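Local atomic coordinates of crystal protein (Bacillus thuringiensis serovar dakota, PDB entry 2ZTB), a protein that probably acts as a beta-pore-forming cytotoxin of the aerolysin type that recognises cancer cells, represented by its proteolytically activated form. Residues V81-D86 with G104-T109; E152-S157 with V233-F238; K158-T163 with R170-T175; D86-N91 with T98-T103. All coordinates share one frame; numbering follows the deposited sequence.

Contact 1 of 4, residues V81-D86 with G104-T109. With EDO (1,2-ethanediol), chain G.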
loop_
_atom_site.group_PDB
_atom_site.type_symbol
_atom_site.label_atom_id
_atom_site.label_comp_id
_atom_site.label_asym_id
_atom_site.label_seq_id
_atom_site.Cartn_x
_atom_site.Cartn_y
_atom_site.Cartn_z
ATOM N N VAL A 81 25.586 -13.224 0.217
ATOM C CA VAL A 81 24.739 -13.931 1.160
ATOM C C VAL A 81 24.981 -15.411 0.890
ATOM O O VAL A 81 24.885 -15.847 -0.249
ATOM C CB VAL A 81 23.255 -13.553 0.960
ATOM C CG1 VAL A 81 22.321 -14.592 1.551
ATOM C CG2 VAL A 81 22.975 -12.222 1.584
ATOM N N ILE A 82 25.335 -16.162 1.933
ATOM C CA ILE A 82 25.507 -17.604 1.835
ATOM C C ILE A 82 24.150 -18.274 1.959
ATOM O O ILE A 82 23.477 -18.158 2.995
ATOM C CB ILE A 82 26.445 -18.171 2.936
ATOM C CG1 ILE A 82 27.685 -17.291 3.164
ATOM C CG2 ILE A 82 26.838 -19.611 2.632
ATOM C CD1 ILE A 82 28.573 -17.089 1.980
ATOM N N LEU A 83 23.750 -18.968 0.897
ATOM C CA LEU A 83 22.487 -19.704 0.888
ATOM C C LEU A 83 22.674 -21.162 1.274
ATOM O O LEU A 83 21.745 -21.809 1.750
ATOM C CB LEU A 83 21.796 -19.618 -0.477
ATOM C CG LEU A 83 21.292 -18.267 -0.999
ATOM C CD1 LEU A 83 20.357 -18.509 -2.192
ATOM C CD2 LEU A 83 20.586 -17.446 0.089
ATOM N N ALA A 84 23.874 -21.680 1.055
ATOM C CA ALA A 84 24.187 -23.061 1.394
ATOM C C ALA A 84 25.672 -23.167 1.599
ATOM O O ALA A 84 26.436 -22.412 1.004
ATOM C CB ALA A 84 23.735 -24.010 0.294
ATOM N N GLN A 85 26.074 -24.095 2.456
ATOM C CA GLN A 85 27.471 -24.349 2.709
ATOM C C GLN A 85 27.692 -25.804 3.113
ATOM O O GLN A 85 27.021 -26.321 3.999
ATOM C CB GLN A 85 28.001 -23.406 3.787
ATOM C CG GLN A 85 29.509 -23.431 3.904
ATOM C CD GLN A 85 30.030 -22.566 5.016
ATOM O OE1 GLN A 85 30.611 -23.067 5.970
ATOM N NE2 GLN A 85 29.852 -21.265 4.897
ATOM N N ASP A 86 28.651 -26.444 2.447
ATOM C CA ASP A 86 28.969 -27.844 2.665
ATOM C C ASP A 86 30.478 -28.023 2.703
ATOM O O ASP A 86 31.216 -27.372 1.963
ATOM C CB ASP A 86 28.344 -28.722 1.569
ATOM C CG ASP A 86 26.826 -28.843 1.709
ATOM O OD1 ASP A 86 26.352 -29.518 2.655
ATOM O OD2 ASP A 86 26.094 -28.251 0.887
ATOM N N GLY A 104 20.243 -24.656 -1.821
ATOM C CA GLY A 104 19.738 -23.621 -0.929
ATOM C C GLY A 104 18.323 -23.223 -1.320
ATOM O O GLY A 104 17.881 -23.482 -2.437
ATOM N N SER A 105 17.593 -22.616 -0.382
ATOM C CA SER A 105 16.351 -21.938 -0.732
ATOM C C SER A 105 16.226 -20.564 -0.120
ATOM O O SER A 105 16.752 -20.281 0.957
ATOM C CB SER A 105 15.104 -22.775 -0.453
ATOM O OG SER A 105 15.060 -23.194 0.883
ATOM N N PHE A 106 15.529 -19.710 -0.853
ATOM C CA PHE A 106 15.370 -18.331 -0.511
ATOM C C PHE A 106 13.888 -18.040 -0.679
ATOM O O PHE A 106 13.267 -18.488 -1.645
ATOM C CB PHE A 106 16.203 -17.490 -1.475
ATOM C CG PHE A 106 16.260 -16.031 -1.136
ATOM C CD1 PHE A 106 17.307 -15.528 -0.395
ATOM C CD2 PHE A 106 15.280 -15.157 -1.598
ATOM C CE1 PHE A 106 17.375 -14.192 -0.113
ATOM C CE2 PHE A 106 15.345 -13.813 -1.321
ATOM C CZ PHE A 106 16.384 -13.329 -0.580
ATOM N N THR A 107 13.317 -17.324 0.282
ATOM C CA THR A 107 11.923 -16.950 0.207
ATOM C C THR A 107 11.822 -15.485 -0.221
ATOM O O THR A 107 12.219 -14.573 0.527
ATOM C CB THR A 107 11.192 -17.252 1.533
ATOM O OG1 THR A 107 11.299 -18.650 1.796
ATOM C CG2 THR A 107 9.723 -16.878 1.453
ATOM N N ASN A 108 11.339 -15.283 -1.450
ATOM C CA ASN A 108 11.124 -13.945 -1.997
ATOM C C ASN A 108 9.924 -13.337 -1.311
ATOM O O ASN A 108 8.941 -14.031 -1.077
ATOM C CB ASN A 108 10.840 -13.984 -3.512
ATOM C CG ASN A 108 11.993 -14.540 -4.334
ATOM O OD1 ASN A 108 13.159 -14.541 -3.924
ATOM N ND2 ASN A 108 11.666 -14.993 -5.526
ATOM N N THR A 109 10.002 -12.052 -0.977
ATOM C CA THR A 109 8.822 -11.340 -0.469
ATOM C C THR A 109 8.438 -10.166 -1.361
ATOM O O THR A 109 9.303 -9.479 -1.923
ATOM C CB THR A 109 9.002 -10.848 0.989
ATOM O OG1 THR A 109 10.180 -10.042 1.086
ATOM C CG2 THR A 109 9.111 -12.017 1.955
HETATM C C1 EDO G . 22.626 -29.529 0.878
HETATM O O1 EDO G . 23.363 -28.426 0.328
HETATM C C2 EDO G . 22.146 -29.162 2.279
HETATM O O2 EDO G . 21.092 -30.035 2.714
HETATM O O HOH W 1 19.374 -21.550 2.134
#
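The apolar part of this contact is a single meeting: methyl CD2 of L83 lies 3.8 Å from CD1 of F106. It approaches near the ring plane, so L83 meets the edge and not a face. F106 holds CG opposite its own N (chi1 -173°), while L83 swings CG beside the backbone N, and the side chains cross obliquely.

The backbone of G104 is met by the carbonyl of L83 and the methyl of A84. O of L83 is 3.8 Å from CA of G104, and CB of A84 is 4.1 Å from N of G104. A84 and G104 are also the closest CA pair, at 5.1 Å. Glycine permits this: a CB on G104 would point at segment 81-86, about 3.0 Å from O of L83, too close to fit. The axes come within 5.8 Å and run at 155°, nearly antiparallel.

Polar pairing is directed to other strands: G104 bonds through its backbone to V156, whereas L83 and A84 both pair with L174. Two consecutive residues facing one partner, with L83 close to helical in its backbone angles, define a classic beta bulge, where strand 61-90 passes strand 96-116 in the curled antiparallel sheet.

Contact 2 of 4, residues E152-S157 with V233-F238. With EDO (1,2-ethanediol), chain F.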
loop_
_atom_site.group_PDB
_atom_site.type_symbol
_atom_site.label_atom_id
_atom_site.label_comp_id
_atom_site.label_asym_id
_atom_site.label_seq_id
_atom_site.Cartn_x
_atom_site.Cartn_y
_atom_site.Cartn_z
ATOM N N GLU A 152 7.011 -16.244 -2.252
ATOM C CA GLU A 152 7.257 -17.347 -3.189
ATOM C C GLU A 152 8.634 -17.952 -2.879
ATOM O O GLU A 152 9.545 -17.242 -2.480
ATOM C CB GLU A 152 7.180 -16.891 -4.662
ATOM C CG GLU A 152 5.820 -16.283 -5.171
ATOM C CD GLU A 152 4.571 -17.217 -5.123
ATOM O OE1 GLU A 152 4.637 -18.380 -4.654
ATOM O OE2 GLU A 152 3.479 -16.752 -5.553
ATOM N N THR A 153 8.783 -19.257 -3.066
ATOM C CA THR A 153 10.016 -19.969 -2.715
ATOM C C THR A 153 10.895 -20.273 -3.943
ATOM O O THR A 153 10.395 -20.851 -4.909
ATOM C CB THR A 153 9.661 -21.334 -2.081
ATOM O OG1 THR A 153 8.526 -21.191 -1.215
ATOM C CG2 THR A 153 10.859 -21.930 -1.323
ATOM N N ILE A 154 12.181 -19.902 -3.900
ATOM C CA ILE A 154 13.157 -20.319 -4.920
ATOM C C ILE A 154 14.142 -21.311 -4.331
ATOM O O ILE A 154 14.831 -20.984 -3.367
ATOM C CB ILE A 154 13.934 -19.135 -5.631
ATOM C CG1 ILE A 154 14.941 -19.670 -6.671
ATOM C CG2 ILE A 154 14.742 -18.316 -4.671
ATOM C CD1 ILE A 154 15.425 -18.620 -7.742
ATOM N N THR A 155 14.180 -22.519 -4.899
ATOM C CA THR A 155 15.157 -23.544 -4.540
ATOM C C THR A 155 16.197 -23.598 -5.661
ATOM O O THR A 155 15.843 -23.698 -6.841
ATOM C CB THR A 155 14.489 -24.948 -4.352
ATOM O OG1 THR A 155 13.452 -24.849 -3.373
ATOM C CG2 THR A 155 15.460 -25.947 -3.857
ATOM N N VAL A 156 17.471 -23.520 -5.288
ATOM C CA VAL A 156 18.565 -23.554 -6.257
ATOM C C VAL A 156 19.561 -24.650 -5.893
ATOM O O VAL A 156 20.137 -24.632 -4.802
ATOM C CB VAL A 156 19.297 -22.164 -6.380
ATOM C CG1 VAL A 156 20.482 -22.240 -7.346
ATOM C CG2 VAL A 156 18.342 -21.082 -6.824
ATOM N N SER A 157 19.730 -25.611 -6.801
ATOM C CA SER A 157 20.760 -26.631 -6.688
ATOM C C SER A 157 21.852 -26.418 -7.726
ATOM O O SER A 157 21.574 -26.034 -8.857
ATOM C CB SER A 157 20.168 -28.026 -6.910
ATOM O OG SER A 157 19.410 -28.427 -5.790
ATOM N N VAL A 233 11.645 -8.207 -2.424
ATOM C CA VAL A 233 12.967 -8.711 -1.999
ATOM C C VAL A 233 13.187 -10.081 -2.651
ATOM O O VAL A 233 12.378 -11.004 -2.495
ATOM C CB VAL A 233 13.159 -8.721 -0.445
ATOM C CG1 VAL A 233 14.592 -9.114 -0.055
ATOM C CG2 VAL A 233 12.858 -7.332 0.154
ATOM N N SER A 234 14.243 -10.179 -3.456
ATOM C CA SER A 234 14.558 -11.427 -4.159
ATOM C C SER A 234 16.064 -11.650 -4.263
ATOM O O SER A 234 16.869 -10.722 -4.083
ATOM C CB SER A 234 13.890 -11.475 -5.538
ATOM O OG SER A 234 14.385 -10.454 -6.392
ATOM N N SER A 235 16.437 -12.898 -4.509
ATOM C CA SER A 235 17.834 -13.259 -4.632
ATOM C C SER A 235 18.135 -13.442 -6.111
ATOM O O SER A 235 17.253 -13.815 -6.879
ATOM C CB SER A 235 18.152 -14.524 -3.835
ATOM O OG SER A 235 17.424 -15.610 -4.356
ATOM N N PHE A 236 19.372 -13.127 -6.489
ATOM C CA PHE A 236 19.864 -13.229 -7.861
ATOM C C PHE A 236 21.390 -13.385 -7.850
ATOM O O PHE A 236 22.019 -13.299 -6.796
ATOM C CB PHE A 236 19.412 -12.012 -8.699
ATOM C CG PHE A 236 20.029 -10.696 -8.279
ATOM C CD1 PHE A 236 20.899 -10.026 -9.129
ATOM C CD2 PHE A 236 19.728 -10.117 -7.042
ATOM C CE1 PHE A 236 21.476 -8.809 -8.760
ATOM C CE2 PHE A 236 20.301 -8.889 -6.669
ATOM C CZ PHE A 236 21.178 -8.245 -7.541
ATOM N N ASP A 237 21.965 -13.633 -9.019
ATOM C CA ASP A 237 23.412 -13.767 -9.217
ATOM C C ASP A 237 24.018 -14.856 -8.348
ATOM O O ASP A 237 24.978 -14.609 -7.606
ATOM C CB ASP A 237 24.135 -12.418 -9.032
ATOM C CG ASP A 237 23.946 -11.463 -10.218
ATOM O OD1 ASP A 237 23.323 -11.831 -11.236
ATOM O OD2 ASP A 237 24.431 -10.317 -10.126
ATOM N N PHE A 238 23.439 -16.055 -8.452
ATOM C CA PHE A 238 23.905 -17.237 -7.733
ATOM C C PHE A 238 25.285 -17.679 -8.204
ATOM O O PHE A 238 25.574 -17.734 -9.416
ATOM C CB PHE A 238 22.904 -18.401 -7.849
ATOM C CG PHE A 238 21.486 -18.030 -7.490
ATOM C CD1 PHE A 238 20.528 -17.836 -8.481
ATOM C CD2 PHE A 238 21.109 -17.866 -6.168
ATOM C CE1 PHE A 238 19.224 -17.473 -8.151
ATOM C CE2 PHE A 238 19.807 -17.504 -5.830
ATOM C CZ PHE A 238 18.866 -17.313 -6.819
HETATM C C1 EDO F . 16.010 -28.742 -6.525
HETATM O O1 EDO F . 17.055 -27.961 -5.926
HETATM C C2 EDO F . 15.193 -27.798 -7.393
HETATM O O2 EDO F . 15.954 -26.592 -7.522
#
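V156 lays methyl CG2 over one face of the F238 ring, 3.9 Å from its centroid and only 14° off the ring normal, which makes the pair a CH-pi contact. The methyl is offset toward the rim, with CZ of F238 3.8 Å from CG2 of V156. On the opposite face sits CA of F236, 4.2 Å above the plane, so the ring is sandwiched between its own strand and the one across. V156 reaches it because CG2 lies beside the backbone N, CG1 having taken the place opposite that N (chi1 177°).

I154 adds a second methyl: its CD1 approaches CZ of F238 obliquely at 3.8 Å, the two side chains coming from opposite directions. The other branch of I154, CG2, lies 3.8 Å from OG of S235, a buried hydroxyl that has no polar partner in the model. S235 and F238 both point toward strand 152-157 although they are three residues apart; between them D237 has a left-handed backbone, which shifts the usual alternation.

The two nearly parallel strands (20°, axes 9.1 Å apart) lie on either side of segment 104-109: I154 pairs by backbone with F106, V233 with T109. I154, V156, S235 and F238 turn toward each other across this shared neighbour, as on the inner, concave side of a curled antiparallel sheet.

Contact 3 of 4, residues K158-T163 with R170-T175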
loop_
_atom_site.group_PDB
_atom_site.type_symbol
_atom_site.label_atom_id
_atom_site.label_comp_id
_atom_site.label_asym_id
_atom_site.label_seq_id
_atom_site.Cartn_x
_atom_site.Cartn_y
_atom_site.Cartn_z
ATOM N N LYS A 158 23.092 -26.694 -7.337
ATOM C CA LYS A 158 24.217 -26.649 -8.252
ATOM C C LYS A 158 25.109 -27.856 -8.045
ATOM O O LYS A 158 25.484 -28.174 -6.915
ATOM C CB LYS A 158 24.995 -25.331 -8.116
ATOM C CG LYS A 158 24.203 -24.103 -8.591
ATOM C CD LYS A 158 25.051 -22.870 -8.869
ATOM C CE LYS A 158 25.945 -23.055 -10.090
ATOM N NZ LYS A 158 26.980 -21.977 -10.173
ATOM N N SER A 159 25.408 -28.561 -9.133
ATOM C CA SER A 159 26.417 -29.614 -9.088
ATOM C C SER A 159 27.785 -28.963 -9.240
ATOM O O SER A 159 27.920 -27.939 -9.915
ATOM C CB SER A 159 26.202 -30.667 -10.181
ATOM O OG SER A 159 26.309 -30.102 -11.471
ATOM N N VAL A 160 28.781 -29.530 -8.575
ATOM C CA VAL A 160 30.146 -29.021 -8.635
ATOM C C VAL A 160 31.140 -30.173 -8.420
ATOM O O VAL A 160 30.924 -31.051 -7.586
ATOM C CB VAL A 160 30.364 -27.805 -7.660
ATOM C CG1 VAL A 160 30.104 -28.185 -6.212
ATOM C CG2 VAL A 160 31.747 -27.181 -7.822
ATOM N N THR A 161 32.201 -30.182 -9.225
ATOM C CA THR A 161 33.238 -31.197 -9.140
ATOM C C THR A 161 34.439 -30.628 -8.393
ATOM O O THR A 161 34.983 -29.591 -8.774
ATOM C CB THR A 161 33.606 -31.712 -10.546
ATOM O OG1 THR A 161 32.444 -32.318 -11.128
ATOM C CG2 THR A 161 34.743 -32.742 -10.500
ATOM N N VAL A 162 34.827 -31.297 -7.312
ATOM C CA VAL A 162 35.908 -30.794 -6.460
ATOM C C VAL A 162 36.934 -31.859 -6.064
ATOM O O VAL A 162 36.589 -33.019 -5.789
ATOM C CB VAL A 162 35.379 -29.889 -5.244
ATOM C CG1 VAL A 162 33.872 -30.004 -5.048
ATOM C CG2 VAL A 162 36.146 -30.130 -3.940
ATOM N N THR A 163 38.203 -31.464 -6.087
ATOM C CA THR A 163 39.297 -32.309 -5.608
ATOM C C THR A 163 39.675 -31.854 -4.208
ATOM O O THR A 163 39.924 -30.665 -3.974
ATOM C CB THR A 163 40.538 -32.219 -6.524
ATOM O OG1 THR A 163 40.165 -32.519 -7.875
ATOM C CG2 THR A 163 41.638 -33.202 -6.070
ATOM N N ARG A 170 37.553 -29.213 2.561
ATOM C CA ARG A 170 37.327 -28.186 1.556
ATOM C C ARG A 170 35.867 -27.756 1.583
ATOM O O ARG A 170 34.971 -28.586 1.413
ATOM C CB ARG A 170 37.725 -28.717 0.169
ATOM C CG ARG A 170 38.003 -27.624 -0.831
ATOM C CD ARG A 170 38.906 -28.069 -1.977
ATOM N NE ARG A 170 39.157 -26.919 -2.843
ATOM C CZ ARG A 170 39.595 -26.974 -4.096
ATOM N NH1 ARG A 170 39.857 -28.136 -4.687
ATOM N NH2 ARG A 170 39.766 -25.841 -4.763
ATOM N N THR A 171 35.646 -26.459 1.796
ATOM C CA THR A 171 34.305 -25.875 1.889
ATOM C C THR A 171 33.788 -25.349 0.537
ATOM O O THR A 171 34.532 -24.726 -0.236
ATOM C CB THR A 171 34.259 -24.739 2.955
ATOM O OG1 THR A 171 34.651 -25.264 4.224
ATOM C CG2 THR A 171 32.877 -24.175 3.103
ATOM N N ILE A 172 32.515 -25.628 0.268
ATOM C CA ILE A 172 31.809 -25.154 -0.920
ATOM C C ILE A 172 30.596 -24.346 -0.460
ATOM O O ILE A 172 29.855 -24.789 0.409
ATOM C CB ILE A 172 31.341 -26.331 -1.821
ATOM C CG1 ILE A 172 32.538 -27.159 -2.308
ATOM C CG2 ILE A 172 30.513 -25.836 -3.004
ATOM C CD1 ILE A 172 32.752 -28.437 -1.534
ATOM N N GLN A 173 30.413 -23.157 -1.029
ATOM C CA GLN A 173 29.257 -22.328 -0.714
ATOM C C GLN A 173 28.405 -22.048 -1.931
ATOM O O GLN A 173 28.913 -21.964 -3.045
ATOM C CB GLN A 173 29.682 -20.999 -0.066
ATOM C CG GLN A 173 30.655 -21.168 1.121
ATOM C CD GLN A 173 31.283 -19.858 1.560
ATOM O OE1 GLN A 173 31.671 -19.036 0.731
ATOM N NE2 GLN A 173 31.401 -19.664 2.872
ATOM N N LEU A 174 27.099 -21.911 -1.702
ATOM C CA LEU A 174 26.206 -21.327 -2.685
ATOM C C LEU A 174 25.901 -19.917 -2.216
ATOM O O LEU A 174 25.421 -19.715 -1.097
ATOM C CB LEU A 174 24.921 -22.148 -2.839
ATOM C CG LEU A 174 23.879 -21.639 -3.852
ATOM C CD1 LEU A 174 24.393 -21.688 -5.278
ATOM C CD2 LEU A 174 22.610 -22.441 -3.732
ATOM N N THR A 175 26.201 -18.934 -3.057
ATOM C CA THR A 175 26.014 -17.546 -2.671
ATOM C C THR A 175 25.093 -16.820 -3.638
ATOM O O THR A 175 24.936 -17.237 -4.774
ATOM C CB THR A 175 27.344 -16.783 -2.581
ATOM O OG1 THR A 175 27.830 -16.507 -3.906
ATOM C CG2 THR A 175 28.400 -17.590 -1.780
HETATM O O HOH W 2 38.933 -28.856 -7.601
#
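A beta-arch near one end of the elongated molecule is closed here: strands 158-163 and 170-175 follow each other in the chain, run nearly antiparallel (163°), yet lie in opposing layers and meet through side chains across an axis gap of 9.2 Å. Their backbones pair with other strands, V160 with I100 and R170 with L88.

Between them is an apolar row. I172 serves two valines with different branches: CG2 passes CG1 of V160 at 4.0 Å, and CD1 reaches toward CG1 of V162, tip to tip, at 4.0 Å. At one end of the row, the aliphatic part of K158 crosses L174 at about a right angle, CD to CD1 3.8 Å, and its NZ goes on to bond OG1 of T240.

The other end is polar. R170, extended from CG to NE, slides along V162, with CD 4.0 Å from CG2 of V162, and brings its guanidinium to the last residue of segment 158-163. NE bonds O of Q243, so the group is gripped from two strands, which should restrict its rotation. The second grip is a short bond from R170 NH1 to T163 O, 2.6 Å long with an N-H...O angle of 153°, the oxygen only 4° out of the guanidinium plane.

Contact 4 of 4, residues D86-N91 with T98-T103. With EDO (1,2-ethanediol), chain G.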
loop_
_atom_site.group_PDB
_atom_site.type_symbol
_atom_site.label_atom_id
_atom_site.label_comp_id
_atom_site.label_asym_id
_atom_site.label_seq_id
_atom_site.Cartn_x
_atom_site.Cartn_y
_atom_site.Cartn_z
ATOM N N ASP A 86 28.651 -26.444 2.447
ATOM C CA ASP A 86 28.969 -27.844 2.665
ATOM C C ASP A 86 30.478 -28.023 2.703
ATOM O O ASP A 86 31.216 -27.372 1.963
ATOM C CB ASP A 86 28.344 -28.722 1.569
ATOM C CG ASP A 86 26.826 -28.843 1.709
ATOM O OD1 ASP A 86 26.352 -29.518 2.655
ATOM O OD2 ASP A 86 26.094 -28.251 0.887
ATOM N N THR A 87 30.932 -28.903 3.584
ATOM C CA THR A 87 32.349 -29.176 3.721
ATOM C C THR A 87 32.606 -30.630 3.389
ATOM O O THR A 87 31.906 -31.509 3.889
ATOM C CB THR A 87 32.836 -28.825 5.137
ATOM O OG1 THR A 87 32.609 -27.426 5.370
ATOM C CG2 THR A 87 34.323 -29.132 5.303
ATOM N N LEU A 88 33.581 -30.869 2.509
ATOM C CA LEU A 88 34.052 -32.213 2.193
ATOM C C LEU A 88 35.324 -32.522 2.982
ATOM O O LEU A 88 36.302 -31.774 2.913
ATOM C CB LEU A 88 34.314 -32.365 0.686
ATOM C CG LEU A 88 33.134 -32.278 -0.294
ATOM C CD1 LEU A 88 33.616 -32.232 -1.744
ATOM C CD2 LEU A 88 32.152 -33.437 -0.088
ATOM N N THR A 89 35.313 -33.622 3.727
ATOM C CA THR A 89 36.483 -34.021 4.509
ATOM C C THR A 89 37.164 -35.239 3.883
ATOM O O THR A 89 36.505 -36.235 3.571
ATOM C CB THR A 89 36.128 -34.267 5.996
ATOM O OG1 THR A 89 35.520 -33.085 6.538
ATOM C CG2 THR A 89 37.373 -34.595 6.815
ATOM N N ASN A 90 38.478 -35.130 3.679
ATOM C CA ASN A 90 39.293 -36.234 3.176
ATOM C C ASN A 90 40.176 -36.800 4.286
ATOM O O ASN A 90 41.204 -36.209 4.644
ATOM C CB ASN A 90 40.148 -35.799 1.975
ATOM C CG ASN A 90 40.728 -36.979 1.202
ATOM O OD1 ASN A 90 40.556 -38.141 1.586
ATOM N ND2 ASN A 90 41.417 -36.684 0.100
ATOM N N ASN A 91 39.755 -37.940 4.828
ATOM C CA ASN A 91 40.453 -38.583 5.939
ATOM C C ASN A 91 41.464 -39.636 5.493
ATOM O O ASN A 91 42.001 -40.365 6.320
ATOM C CB ASN A 91 39.449 -39.178 6.936
ATOM C CG ASN A 91 38.786 -38.116 7.800
ATOM O OD1 ASN A 91 39.464 -37.327 8.460
ATOM N ND2 ASN A 91 37.454 -38.091 7.801
ATOM N N THR A 98 35.317 -35.517 -6.507
ATOM C CA THR A 98 33.929 -35.937 -6.417
ATOM C C THR A 98 32.971 -34.838 -6.890
ATOM O O THR A 98 33.260 -33.649 -6.764
ATOM C CB THR A 98 33.575 -36.411 -4.984
ATOM O OG1 THR A 98 32.301 -37.057 -4.995
ATOM C CG2 THR A 98 33.550 -35.245 -3.996
ATOM N N THR A 99 31.847 -35.259 -7.457
ATOM C CA THR A 99 30.811 -34.343 -7.883
ATOM C C THR A 99 29.689 -34.338 -6.844
ATOM O O THR A 99 29.076 -35.368 -6.558
ATOM C CB THR A 99 30.282 -34.684 -9.296
ATOM O OG1 THR A 99 31.388 -34.785 -10.203
ATOM C CG2 THR A 99 29.338 -33.601 -9.797
ATOM N N ILE A 100 29.458 -33.171 -6.256
ATOM C CA ILE A 100 28.402 -33.010 -5.270
ATOM C C ILE A 100 27.358 -32.016 -5.764
ATOM O O ILE A 100 27.600 -31.271 -6.715
ATOM C CB ILE A 100 28.949 -32.595 -3.871
ATOM C CG1 ILE A 100 29.597 -31.201 -3.920
ATOM C CG2 ILE A 100 29.909 -33.682 -3.304
ATOM C CD1 ILE A 100 29.481 -30.412 -2.620
ATOM N N THR A 101 26.191 -32.052 -5.127
ATOM C CA THR A 101 25.139 -31.092 -5.342
ATOM C C THR A 101 24.937 -30.284 -4.057
ATOM O O THR A 101 24.757 -30.845 -2.987
ATOM C CB THR A 101 23.822 -31.783 -5.775
ATOM O OG1 THR A 101 24.026 -32.461 -7.023
ATOM C CG2 THR A 101 22.703 -30.762 -5.938
ATOM N N ILE A 102 25.003 -28.964 -4.182
ATOM C CA ILE A 102 24.756 -28.051 -3.078
ATOM C C ILE A 102 23.404 -27.336 -3.343
ATOM O O ILE A 102 23.140 -26.896 -4.456
ATOM C CB ILE A 102 25.986 -27.077 -2.835
ATOM C CG1 ILE A 102 25.751 -26.176 -1.617
ATOM C CG2 ILE A 102 26.276 -26.168 -4.051
ATOM C CD1 ILE A 102 27.052 -25.652 -0.950
ATOM N N THR A 103 22.552 -27.268 -2.319
ATOM C CA THR A 103 21.181 -26.796 -2.444
ATOM C C THR A 103 20.877 -25.749 -1.389
ATOM O O THR A 103 21.224 -25.917 -0.223
ATOM C CB THR A 103 20.151 -27.961 -2.333
ATOM O OG1 THR A 103 20.502 -29.007 -3.242
ATOM C CG2 THR A 103 18.736 -27.490 -2.683
HETATM C C1 EDO G . 22.626 -29.529 0.878
HETATM O O1 EDO G . 23.363 -28.426 0.328
HETATM C C2 EDO G . 22.146 -29.162 2.279
HETATM O O2 EDO G . 21.092 -30.035 2.714
#
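D86 and L88 bury the most surface here, and with I100 they carry a beta-arch contact: strand 86-90 leads through a short connection to strand 98-103 in the opposing layer, the axes 9.4 Å apart at 156°.

L88 works like a fork. With CG beside its backbone N (chi1 -66°), it sends CD1 to CG2 of T98 at 3.8 Å and CD2 to CG2 of I100 at 3.9 Å. T98 is met obliquely, whereas L88 and I100 slide past each other in opposite directions. I100 turns this methyl to L88 because CG2 lies opposite its own carbonyl carbon. I172 of strand 168-199 touches both L88 and I100, so the pair belongs to a shared apolar patch between the layers.

D86 is the polar counterpart. Its side chain runs alongside I102 in the opposite direction, laying OD2 3.3 Å from CG1 of I102 and equally near CD1, a close contact of a carboxylate oxygen with aliphatic carbons. That same oxygen has a polar partner in an ethanediol, probably from the crystallisation liquor, whose O1 donates to OD2 of D86 at 2.8 Å. The ethanediol oxygen bridges the strands, since N of T103 donates to that O1 at 3.0 Å, with an N-H...O angle of 170°.

Overall arrangement
All four contacts lie on the same side of the chain's centre and link strands of one curled sheet. Contacts 3 and 4, about 7 Å apart between centres, close two beta-arches across opposing layers, their strands pairing reciprocally: 86-90 with 170-175, and 98-103 with 158-163. Contacts 1, 2 and 3 are all partly buried, contact 3 with the most buried residues; contact 4 is at the surface. Contact 3 combines an aliphatic row with an arginine bond, contact 4 an apolar pair with a carboxylate and ethanediol. Phenylalanine rings are used at the edge in contact 1 and over the face in contact 2. Contact 1 alone brings backbones close; contact 2 spans the shared strand 96-116 from its two neighbours.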